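Local structure of response regulator aspartate phosphatase I (Bacillus subtilis subsp. subtilis, 4I1A) at residues A[109-114]-A[146-151]; A[152-157]-A[187-192]; A[178-183]-A[211-216]; A[309-314]-A[346-351]. The protein dephosphorylates the sporulation phosphotransferase Spo0F, and activates expression, excision and transfer of the mobile element ICEBs1 by inactivating its repressor ImmR. All blocks are in the same frame, centred on the assembly; numbering follows the deposited sequence.

Contact 1 of 4, residues A[109-114]-A[146-151]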
# COMPACT_ATOMS: atom_id res chain seq x y z
N LYS A 109 24.67 9.46 -3.79
CA LYS A 109 25.09 8.06 -3.84
C LYS A 109 24.05 7.13 -3.21
O LYS A 109 23.78 6.04 -3.73
CB LYS A 109 26.45 7.90 -3.15
CG LYS A 109 27.15 6.57 -3.40
CD LYS A 109 28.27 6.33 -2.39
CE LYS A 109 28.67 4.85 -2.30
NZ LYS A 109 29.64 4.56 -1.17
N GLY A 110 23.47 7.56 -2.09
CA GLY A 110 22.45 6.78 -1.41
C GLY A 110 21.21 6.60 -2.26
O GLY A 110 20.68 5.49 -2.37
N MET A 111 20.74 7.69 -2.84
CA MET A 111 19.62 7.66 -3.76
C MET A 111 19.97 6.82 -4.97
O MET A 111 19.12 6.14 -5.55
CB MET A 111 19.33 9.07 -4.25
CG MET A 111 18.66 9.98 -3.25
SD MET A 111 18.57 11.60 -4.03
CE MET A 111 17.36 12.41 -3.02
N TYR A 112 21.24 6.89 -5.35
CA TYR A 112 21.79 6.14 -6.46
C TYR A 112 21.68 4.64 -6.20
O TYR A 112 21.12 3.90 -7.01
CB TYR A 112 23.25 6.55 -6.66
CG TYR A 112 24.08 5.65 -7.55
CD1 TYR A 112 23.84 5.57 -8.91
CD2 TYR A 112 25.13 4.91 -7.02
CE1 TYR A 112 24.61 4.76 -9.72
CE2 TYR A 112 25.91 4.09 -7.83
CZ TYR A 112 25.65 4.03 -9.18
OH TYR A 112 26.41 3.22 -10.00
N GLU A 113 22.20 4.20 -5.06
CA GLU A 113 22.16 2.79 -4.71
C GLU A 113 20.74 2.29 -4.47
O GLU A 113 20.46 1.10 -4.66
CB GLU A 113 23.04 2.50 -3.48
CG GLU A 113 24.51 2.80 -3.67
CD GLU A 113 25.23 1.75 -4.50
OE1 GLU A 113 26.31 1.30 -4.06
OE2 GLU A 113 24.74 1.38 -5.59
N PHE A 114 19.86 3.18 -4.04
CA PHE A 114 18.48 2.80 -3.83
C PHE A 114 17.83 2.50 -5.17
O PHE A 114 17.02 1.58 -5.30
CB PHE A 114 17.71 3.89 -3.07
CG PHE A 114 16.28 3.52 -2.79
CD1 PHE A 114 15.97 2.54 -1.85
CD2 PHE A 114 15.24 4.13 -3.47
CE1 PHE A 114 14.65 2.18 -1.59
CE2 PHE A 114 13.92 3.77 -3.22
CZ PHE A 114 13.63 2.80 -2.28
N PHE A 146 15.93 13.52 5.27
CA PHE A 146 15.17 12.64 6.17
C PHE A 146 14.10 11.85 5.43
O PHE A 146 13.88 10.66 5.71
CB PHE A 146 14.54 13.44 7.31
CG PHE A 146 15.54 14.04 8.27
CD1 PHE A 146 16.74 13.39 8.53
CD2 PHE A 146 15.28 15.24 8.90
CE1 PHE A 146 17.68 13.94 9.41
CE2 PHE A 146 16.20 15.80 9.78
CZ PHE A 146 17.40 15.15 10.04
N PHE A 147 13.43 12.50 4.48
CA PHE A 147 12.39 11.83 3.71
C PHE A 147 12.95 10.62 2.98
O PHE A 147 12.39 9.52 3.05
CB PHE A 147 11.73 12.78 2.71
CG PHE A 147 10.67 12.11 1.88
CD1 PHE A 147 9.37 11.99 2.36
CD2 PHE A 147 10.96 11.59 0.62
CE1 PHE A 147 8.39 11.37 1.61
CE2 PHE A 147 9.98 10.97 -0.13
CZ PHE A 147 8.69 10.86 0.36
N LYS A 148 14.06 10.82 2.27
CA LYS A 148 14.70 9.73 1.54
C LYS A 148 15.09 8.58 2.46
O LYS A 148 14.87 7.42 2.12
CB LYS A 148 15.92 10.26 0.79
CG LYS A 148 15.56 11.28 -0.26
CD LYS A 148 14.62 10.69 -1.32
CE LYS A 148 14.02 11.79 -2.20
NZ LYS A 148 13.45 11.25 -3.47
N VAL A 149 15.66 8.91 3.61
CA VAL A 149 16.07 7.89 4.58
C VAL A 149 14.87 7.09 5.09
O VAL A 149 14.93 5.86 5.18
CB VAL A 149 16.85 8.49 5.77
CG1 VAL A 149 17.13 7.44 6.82
CG2 VAL A 149 18.17 9.10 5.29
N SER A 150 13.77 7.78 5.40
CA SER A 150 12.57 7.09 5.88
C SER A 150 12.08 6.13 4.82
O SER A 150 11.60 5.05 5.13
CB SER A 150 11.45 8.07 6.24
OG SER A 150 10.86 8.62 5.09
N TYR A 151 12.24 6.53 3.56
CA TYR A 151 11.75 5.75 2.43
C TYR A 151 12.51 4.43 2.23
O TYR A 151 11.90 3.39 2.03
CB TYR A 151 11.78 6.58 1.15
CG TYR A 151 10.97 5.99 0.03
CD1 TYR A 151 9.59 6.10 0.02
CD2 TYR A 151 11.59 5.31 -1.01
CE1 TYR A 151 8.84 5.55 -1.01
CE2 TYR A 151 10.85 4.76 -2.04
CZ TYR A 151 9.47 4.88 -2.04
OH TYR A 151 8.74 4.33 -3.07
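Two side-chain pairs, Met-111 with Lys-148 and Phe-114 with Tyr-151, make a surface contact between helix 102-115 and helix 139-155, burying 185 Å² in all. The first pair is aliphatic. Met-111 runs extended beyond CG, so its terminal methyl ends up on the lysine chain: CE lies 3.5 Å from Lys-148 CG and equally close to Lys-148 CE. The two side chains cross at about a right angle. A bend at the second torsion of Lys-148 (chi2 -61°) redirects its chain, and the methyl lies on the inner side of the CG-CD-CE angle. Tyr-126 of helix 119-129 touches both side chains, so the helix lying between the two in sequence also packs against this pair.

This is consistent with the packing of a tetratricopeptide-repeat array, an alpha-alpha superhelix in which a helix leans on the next but one as well as on its sequence neighbour.

The aromatic pair lies further along. A chi1 of -178° carries the Phe-114 ring out toward the other helix, bringing CZ to 3.4 Å from Tyr-151 CE2. Phe-114 CE2 meets the CD2-CE2 edge of the tyrosine in the plane of that ring. With centroids 5.5 Å apart and planes at 77°, the rings are steeply inclined to each other. Lys-117 adds a cation-pi contact to Phe-114, while Tyr-151 also packs on Ile-189 of helix 180-196.

Contact 2 of 4, residues A[152-157]-A[187-192]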
# COMPACT_ATOMS: atom_id res chain seq x y z
N VAL A 152 13.84 4.46 2.27
CA VAL A 152 14.59 3.22 2.14
C VAL A 152 14.25 2.29 3.32
O VAL A 152 14.06 1.09 3.15
CB VAL A 152 16.12 3.45 2.00
CG1 VAL A 152 16.60 4.45 2.99
CG2 VAL A 152 16.89 2.12 2.15
N TYR A 153 14.16 2.88 4.52
CA TYR A 153 13.76 2.15 5.71
C TYR A 153 12.37 1.54 5.57
O TYR A 153 12.15 0.39 5.98
CB TYR A 153 13.84 3.06 6.94
CG TYR A 153 15.23 3.09 7.54
CD1 TYR A 153 15.96 1.92 7.70
CD2 TYR A 153 15.81 4.29 7.94
CE1 TYR A 153 17.23 1.93 8.25
CE2 TYR A 153 17.09 4.32 8.49
CZ TYR A 153 17.79 3.13 8.64
OH TYR A 153 19.06 3.16 9.19
N TYR A 154 11.45 2.29 4.97
CA TYR A 154 10.11 1.79 4.68
C TYR A 154 10.14 0.63 3.70
O TYR A 154 9.31 -0.28 3.76
CB TYR A 154 9.23 2.93 4.15
CG TYR A 154 7.82 2.50 3.78
CD1 TYR A 154 6.96 1.98 4.74
CD2 TYR A 154 7.35 2.64 2.48
CE1 TYR A 154 5.67 1.59 4.41
CE2 TYR A 154 6.06 2.25 2.14
CZ TYR A 154 5.22 1.73 3.11
OH TYR A 154 3.94 1.35 2.78
N TYR A 155 11.11 0.65 2.79
CA TYR A 155 11.24 -0.42 1.80
C TYR A 155 11.70 -1.71 2.49
O TYR A 155 11.25 -2.80 2.13
CB TYR A 155 12.22 -0.01 0.70
CG TYR A 155 12.16 -0.83 -0.58
CD1 TYR A 155 12.84 -2.04 -0.69
CD2 TYR A 155 11.44 -0.39 -1.68
CE1 TYR A 155 12.80 -2.79 -1.85
CE2 TYR A 155 11.39 -1.13 -2.85
CZ TYR A 155 12.07 -2.33 -2.93
OH TYR A 155 12.02 -3.07 -4.10
N MET A 156 12.57 -1.58 3.48
CA MET A 156 13.09 -2.74 4.19
C MET A 156 12.23 -3.09 5.39
O MET A 156 12.62 -3.91 6.22
CB MET A 156 14.52 -2.48 4.64
CG MET A 156 15.31 -1.74 3.59
SD MET A 156 16.99 -1.48 4.10
CE MET A 156 17.56 -3.19 4.17
N LYS A 157 11.07 -2.44 5.48
CA LYS A 157 10.12 -2.69 6.56
C LYS A 157 10.76 -2.53 7.94
O LYS A 157 10.37 -3.19 8.90
CB LYS A 157 9.47 -4.07 6.41
CG LYS A 157 8.68 -4.25 5.11
CD LYS A 157 7.38 -3.44 5.14
CE LYS A 157 6.97 -2.97 3.74
NZ LYS A 157 5.72 -2.14 3.75
N GLN A 187 3.47 12.13 5.40
CA GLN A 187 2.31 11.53 6.05
C GLN A 187 1.96 10.14 5.48
O GLN A 187 1.54 9.26 6.23
CB GLN A 187 1.10 12.46 5.97
CG GLN A 187 1.27 13.78 6.70
CD GLN A 187 0.10 14.73 6.46
OE1 GLN A 187 -0.54 14.69 5.41
NE2 GLN A 187 -0.19 15.58 7.44
N PHE A 188 2.12 9.94 4.17
CA PHE A 188 1.87 8.62 3.58
C PHE A 188 2.85 7.61 4.16
O PHE A 188 2.47 6.47 4.43
CB PHE A 188 2.00 8.60 2.04
CG PHE A 188 0.80 9.17 1.31
CD1 PHE A 188 -0.23 9.80 1.99
CD2 PHE A 188 0.72 9.09 -0.07
CE1 PHE A 188 -1.34 10.34 1.31
CE2 PHE A 188 -0.38 9.62 -0.77
CZ PHE A 188 -1.41 10.25 -0.08
N ILE A 189 4.10 8.02 4.33
CA ILE A 189 5.10 7.11 4.89
C ILE A 189 4.72 6.74 6.32
O ILE A 189 4.74 5.56 6.69
CB ILE A 189 6.52 7.72 4.88
CG1 ILE A 189 6.90 8.18 3.47
CG2 ILE A 189 7.55 6.72 5.39
CD1 ILE A 189 7.08 7.04 2.50
N VAL A 190 4.36 7.75 7.12
CA VAL A 190 3.96 7.51 8.50
C VAL A 190 2.82 6.51 8.53
O VAL A 190 2.90 5.48 9.20
CB VAL A 190 3.54 8.82 9.21
CG1 VAL A 190 2.88 8.51 10.55
CG2 VAL A 190 4.75 9.74 9.41
N ALA A 191 1.78 6.81 7.76
CA ALA A 191 0.58 5.97 7.67
C ALA A 191 0.84 4.58 7.09
O ALA A 191 0.25 3.60 7.54
CB ALA A 191 -0.48 6.67 6.88
N GLY A 192 1.72 4.48 6.09
CA GLY A 192 2.14 3.19 5.55
C GLY A 192 2.83 2.35 6.63
O GLY A 192 2.59 1.15 6.74
O HOH W 1 2.32 -0.10 4.05
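Tyr-154 turns its ring to the side opposite its own backbone N (chi1 178°), which swings it off helix 139-155 and across to Gly-192 on helix 180-196. In Ile-189, one turn before the glycine, a chi1 of -55° places CG2 by Tyr-154 CB, and a chi2 of -68° turns CD1 toward the ring, although the isoleucine CB does not aim that way. CG2 meets the base of the side chain, lying 4.3 Å from Tyr-154 CB. Further out, Tyr-154 CE1 reaches 3.7 Å from Gly-192 C, and its OH lies 3.8 Å from Gly-192 CA. Because Gly-192 has no side chain, the phenol can lie right against the backbone of the second helix.

Segments 152-157 and 187-192 fall in the predicted second and third tetratricopeptide repeats, and the interface is buried in the repeat array. Ser-162 of helix 159-173 touches both Tyr-154 and Ile-189. Just past Tyr-154, the helix ends in a Schellman motif with Lys-157 at the C-prime position, and the lysine NZ makes a salt bridge to Asp-196 farther along helix 180-196.

Water 1 sits in the ring plane at the edge, 2.5 Å from Tyr-154 OH, and donates to Gly-192 O at 3.0 Å. Loose apolar packing thus meets the base of the tyrosine, while its hydroxyl is tied to the neighbouring helix backbone through solvent rather than by a direct bond.

Contact 3 of 4, residues A[178-183]-A[211-216]; sequences EYAVQT and LEISKE
Thr-183, whose methyl packs against Ile-213, grips the carbonyl oxygen Tyr-179 O twice: its backbone N donates at 3.0 Å, and its OG1 adds a weak bond at 3.5 Å. Tyr-179 is the N-cap residue of helix 180-196, so the first bond belongs to the opening turn of that helix. The threonine torsion (chi1 -72°) sets the two branches to different tasks. OG1 stays beside the backbone N and turns back to its own helix, whereas CG2 stands anti to that N and is left to meet the other helix.

What it meets is the far end of Ile-213, with CG2 of the threonine 3.6 Å from Ile-213 CD1. The two side chains cross at about a right angle. Ile-213 keeps CG1 beside its backbone N and extends through chi2 of 170°, which carries CD1 toward the threonine. Its other branch, CG2, faces Ala-180, whose CB lies 3.9 Å away. One isoleucine therefore straddles two residues three apart on the opposing helix, the small alanine allowing the backbones to approach to 6.8 Å between the CA atoms of Ala-180 and Ile-213.

Around this patch, Leu-170 and Phe-173 of helix 159-173 pack on Thr-183, and Val-184 and Gln-187 pack on Ile-213. Helices 180-196 and 200-215 follow one another through a short turn and run antiparallel. The contact joins the start of the first to the end of the second, away from that turn, as in the helical hairpins from which tetratricopeptide-repeat arrays are built.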
# COMPACT_ATOMS: atom_id res chain seq x y z
N GLU A 178 4.75 26.07 1.08
CA GLU A 178 5.03 25.82 -0.33
C GLU A 178 5.30 24.34 -0.57
O GLU A 178 5.48 23.91 -1.72
CB GLU A 178 6.25 26.62 -0.79
CG GLU A 178 6.32 28.04 -0.25
CD GLU A 178 7.08 28.12 1.06
OE1 GLU A 178 8.29 28.46 1.02
OE2 GLU A 178 6.48 27.85 2.12
N TYR A 179 5.34 23.56 0.50
CA TYR A 179 5.75 22.17 0.38
C TYR A 179 4.66 21.14 0.71
O TYR A 179 4.96 20.04 1.18
CB TYR A 179 7.03 21.92 1.20
CG TYR A 179 8.23 22.63 0.62
CD1 TYR A 179 9.02 22.02 -0.36
CD2 TYR A 179 8.58 23.91 1.04
CE1 TYR A 179 10.12 22.68 -0.90
CE2 TYR A 179 9.68 24.56 0.51
CZ TYR A 179 10.44 23.94 -0.46
OH TYR A 179 11.53 24.60 -0.98
N ALA A 180 3.41 21.49 0.44
CA ALA A 180 2.26 20.60 0.63
C ALA A 180 2.50 19.16 0.15
O ALA A 180 2.28 18.21 0.89
CB ALA A 180 1.01 21.19 -0.03
N VAL A 181 2.97 19.02 -1.09
CA VAL A 181 3.29 17.72 -1.67
C VAL A 181 4.22 16.89 -0.79
O VAL A 181 3.96 15.71 -0.53
CB VAL A 181 3.92 17.88 -3.08
CG1 VAL A 181 4.41 16.53 -3.60
CG2 VAL A 181 2.92 18.50 -4.04
N GLN A 182 5.31 17.50 -0.33
CA GLN A 182 6.27 16.80 0.52
C GLN A 182 5.63 16.42 1.85
O GLN A 182 5.88 15.33 2.39
CB GLN A 182 7.53 17.64 0.75
CG GLN A 182 8.41 17.80 -0.48
CD GLN A 182 7.91 18.88 -1.42
OE1 GLN A 182 7.03 19.67 -1.07
NE2 GLN A 182 8.46 18.92 -2.63
N THR A 183 4.79 17.31 2.36
CA THR A 183 4.06 17.08 3.60
C THR A 183 3.15 15.87 3.49
O THR A 183 3.20 14.96 4.34
CB THR A 183 3.25 18.31 4.01
OG1 THR A 183 4.14 19.33 4.47
CG2 THR A 183 2.27 17.97 5.13
N LEU A 211 -5.80 14.15 3.11
CA LEU A 211 -6.94 14.55 2.28
C LEU A 211 -7.24 16.03 2.41
O LEU A 211 -7.53 16.70 1.42
CB LEU A 211 -8.18 13.73 2.64
CG LEU A 211 -9.43 14.05 1.82
CD1 LEU A 211 -9.15 13.85 0.33
CD2 LEU A 211 -10.63 13.20 2.25
N GLU A 212 -7.18 16.54 3.64
CA GLU A 212 -7.46 17.95 3.88
C GLU A 212 -6.44 18.82 3.15
O GLU A 212 -6.81 19.75 2.44
CB GLU A 212 -7.45 18.25 5.38
CG GLU A 212 -8.54 17.55 6.19
CD GLU A 212 -8.45 17.84 7.69
OE1 GLU A 212 -8.41 19.04 8.07
OE2 GLU A 212 -8.41 16.88 8.49
N ILE A 213 -5.16 18.49 3.29
CA ILE A 213 -4.09 19.26 2.67
C ILE A 213 -4.14 19.14 1.15
O ILE A 213 -3.93 20.11 0.43
CB ILE A 213 -2.70 18.82 3.19
CG1 ILE A 213 -2.52 19.24 4.65
CG2 ILE A 213 -1.58 19.41 2.33
CD1 ILE A 213 -1.29 18.64 5.32
N SER A 214 -4.44 17.94 0.65
CA SER A 214 -4.55 17.72 -0.78
C SER A 214 -5.70 18.54 -1.37
O SER A 214 -5.68 18.91 -2.54
CB SER A 214 -4.76 16.24 -1.09
OG SER A 214 -3.67 15.47 -0.61
N LYS A 215 -6.70 18.81 -0.53
CA LYS A 215 -7.88 19.55 -0.95
C LYS A 215 -7.60 21.04 -1.00
O LYS A 215 -7.86 21.68 -2.02
CB LYS A 215 -9.06 19.29 0.00
CG LYS A 215 -9.84 18.03 -0.29
CD LYS A 215 -11.04 17.92 0.63
CE LYS A 215 -11.82 16.64 0.38
NZ LYS A 215 -13.03 16.55 1.24
N GLU A 216 -7.07 21.58 0.09
CA GLU A 216 -6.84 23.02 0.21
C GLU A 216 -5.68 23.49 -0.66
O GLU A 216 -5.33 24.68 -0.65
CB GLU A 216 -6.61 23.42 1.67
CG GLU A 216 -7.47 24.62 2.12
CD GLU A 216 -6.67 25.74 2.77
OE1 GLU A 216 -5.50 25.51 3.15
OE2 GLU A 216 -7.21 26.86 2.88

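Contact 4 of 4, residues A[309-314]-A[346-351]; sequences EGLFFS and DYFHEQ
Tyr-347 is the bump here: its ring lies across a ledge formed by Leu-311 and Phe-312 in the last part of helix 299-313, both of which approach it from the same side. With chi1 at 173°, the ring stands out from helix 334-351 toward the other segment. Leu-311 lies over one face of that ring through CG, with its CD1 3.9 Å from Tyr-347 CD1. On the same side, but at the CE2 end of the ring, Phe-312 CE1 comes within 3.7 Å of Tyr-347 CE2. The two rings lie almost perpendicular, at 86°.

The leucine's CD1 methyl touches two rings, that of Tyr-347 and that of Phe-348, where it lies 4.2 Å from Phe-348 CZ. Ile-321 of helix 318-330 touches both Leu-311 and Phe-348. Leu-311 CB in turn rests over the rim of the Phe-312 ring.

The axes of segments 309-313 and 346-351 approach to 12.5 Å and are inclined at 41°, a wide gap that these side chains bridge. The segments fall in the predicted fifth and sixth tetratricopeptide repeats. With no hydrogen bond or ion pair between the segments, cohesion rests on apolar and aromatic packing.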
# COMPACT_ATOMS: atom_id res chain seq x y z
N GLU A 309 -12.96 -13.99 -7.92
CA GLU A 309 -13.79 -14.78 -8.80
C GLU A 309 -14.08 -16.16 -8.23
O GLU A 309 -15.23 -16.63 -8.26
CB GLU A 309 -13.13 -14.95 -10.17
CG GLU A 309 -14.04 -15.67 -11.16
CD GLU A 309 -13.38 -15.81 -12.53
OE1 GLU A 309 -12.25 -15.30 -12.69
OE2 GLU A 309 -14.00 -16.44 -13.42
N GLY A 310 -13.05 -16.82 -7.71
CA GLY A 310 -13.23 -18.16 -7.18
C GLY A 310 -14.04 -18.11 -5.90
O GLY A 310 -14.82 -19.01 -5.61
N LEU A 311 -13.84 -17.05 -5.13
CA LEU A 311 -14.56 -16.80 -3.89
C LEU A 311 -16.02 -16.44 -4.15
O LEU A 311 -16.91 -16.97 -3.49
CB LEU A 311 -13.86 -15.65 -3.15
CG LEU A 311 -13.36 -15.73 -1.71
CD1 LEU A 311 -12.93 -17.12 -1.30
CD2 LEU A 311 -12.21 -14.75 -1.55
N PHE A 312 -16.28 -15.53 -5.09
CA PHE A 312 -17.63 -14.93 -5.18
C PHE A 312 -18.38 -15.08 -6.51
O PHE A 312 -19.61 -15.09 -6.51
CB PHE A 312 -17.57 -13.42 -4.84
CG PHE A 312 -16.99 -13.12 -3.47
CD1 PHE A 312 -17.64 -13.52 -2.31
CD2 PHE A 312 -15.80 -12.42 -3.35
CE1 PHE A 312 -17.10 -13.24 -1.06
CE2 PHE A 312 -15.26 -12.15 -2.11
CZ PHE A 312 -15.92 -12.56 -0.96
N PHE A 313 -17.65 -15.14 -7.62
CA PHE A 313 -18.26 -14.89 -8.93
C PHE A 313 -18.24 -16.07 -9.91
O PHE A 313 -18.44 -15.90 -11.11
CB PHE A 313 -17.62 -13.64 -9.55
CG PHE A 313 -17.76 -12.41 -8.68
CD1 PHE A 313 -19.01 -12.01 -8.22
CD2 PHE A 313 -16.64 -11.69 -8.30
CE1 PHE A 313 -19.13 -10.88 -7.42
CE2 PHE A 313 -16.76 -10.56 -7.48
CZ PHE A 313 -18.00 -10.16 -7.05
N SER A 314 -17.98 -17.26 -9.39
CA SER A 314 -18.10 -18.49 -10.15
C SER A 314 -19.09 -19.30 -9.35
O SER A 314 -19.87 -18.74 -8.57
CB SER A 314 -16.75 -19.20 -10.25
OG SER A 314 -16.00 -19.07 -9.05
N ASP A 346 -10.39 -17.22 6.57
CA ASP A 346 -11.46 -16.72 7.45
C ASP A 346 -12.83 -16.99 6.84
O ASP A 346 -13.75 -17.48 7.49
CB ASP A 346 -11.32 -15.22 7.75
CG ASP A 346 -10.13 -14.91 8.65
OD1 ASP A 346 -9.52 -15.86 9.20
OD2 ASP A 346 -9.80 -13.71 8.81
N TYR A 347 -12.94 -16.68 5.56
CA TYR A 347 -14.16 -16.86 4.79
C TYR A 347 -14.67 -18.30 4.81
O TYR A 347 -15.86 -18.54 5.01
CB TYR A 347 -13.94 -16.36 3.35
CG TYR A 347 -15.09 -16.66 2.42
CD1 TYR A 347 -15.17 -17.88 1.76
CD2 TYR A 347 -16.10 -15.74 2.23
CE1 TYR A 347 -16.22 -18.16 0.91
CE2 TYR A 347 -17.17 -16.02 1.40
CZ TYR A 347 -17.22 -17.23 0.74
OH TYR A 347 -18.29 -17.51 -0.12
N PHE A 348 -13.77 -19.26 4.60
CA PHE A 348 -14.16 -20.67 4.64
C PHE A 348 -14.49 -21.13 6.06
O PHE A 348 -15.34 -22.00 6.26
CB PHE A 348 -13.08 -21.56 4.00
CG PHE A 348 -13.00 -21.44 2.51
CD1 PHE A 348 -14.16 -21.43 1.74
CD2 PHE A 348 -11.78 -21.29 1.86
CE1 PHE A 348 -14.11 -21.30 0.35
CE2 PHE A 348 -11.72 -21.16 0.48
CZ PHE A 348 -12.88 -21.16 -0.27
N HIS A 349 -13.83 -20.53 7.05
CA HIS A 349 -14.18 -20.79 8.43
C HIS A 349 -15.62 -20.34 8.71
O HIS A 349 -16.40 -21.08 9.31
CB HIS A 349 -13.21 -20.09 9.38
CG HIS A 349 -13.63 -20.14 10.81
ND1 HIS A 349 -13.21 -21.13 11.68
CD2 HIS A 349 -14.43 -19.33 11.54
CE1 HIS A 349 -13.74 -20.93 12.87
NE2 HIS A 349 -14.49 -19.83 12.81
N GLU A 350 -15.98 -19.15 8.24
CA GLU A 350 -17.34 -18.64 8.45
C GLU A 350 -18.38 -19.51 7.77
O GLU A 350 -19.49 -19.62 8.26
CB GLU A 350 -17.46 -17.18 7.98
CG GLU A 350 -16.74 -16.18 8.88
CD GLU A 350 -17.26 -16.20 10.32
OE1 GLU A 350 -18.49 -16.33 10.52
OE2 GLU A 350 -16.43 -16.07 11.25
N GLN A 351 -18.00 -20.15 6.67
CA GLN A 351 -18.89 -21.06 5.95
C GLN A 351 -18.98 -22.45 6.59
O GLN A 351 -19.87 -23.22 6.26
CB GLN A 351 -18.43 -21.23 4.50
CG GLN A 351 -18.68 -20.04 3.60
CD GLN A 351 -18.60 -20.42 2.13
OE1 GLN A 351 -17.93 -21.38 1.76
NE2 GLN A 351 -19.31 -19.67 1.29

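Contact 1 closes before contact 2 opens, the segments of contacts 2 and 3 alternate along the chain, and contact 4 comes last; only the first three sit together. Contacts 1 and 2 have centres 12 Å apart, share helix 139-155 and touch directly, Phe-114 packing against Val-152 and Tyr-155. Contacts 2 and 3 share helix 180-196 at centres 18 Å apart. One continuous run of packing therefore passes from helix 102-115 through 139-155 and 180-196 to helix 200-215. Contact 4 joins helices 299-313 and 334-351 about 42 Å from contact 1, centre to centre, across the chain's centre. The same all-helical repeat packing thus recurs near both ends of the modelled superhelix.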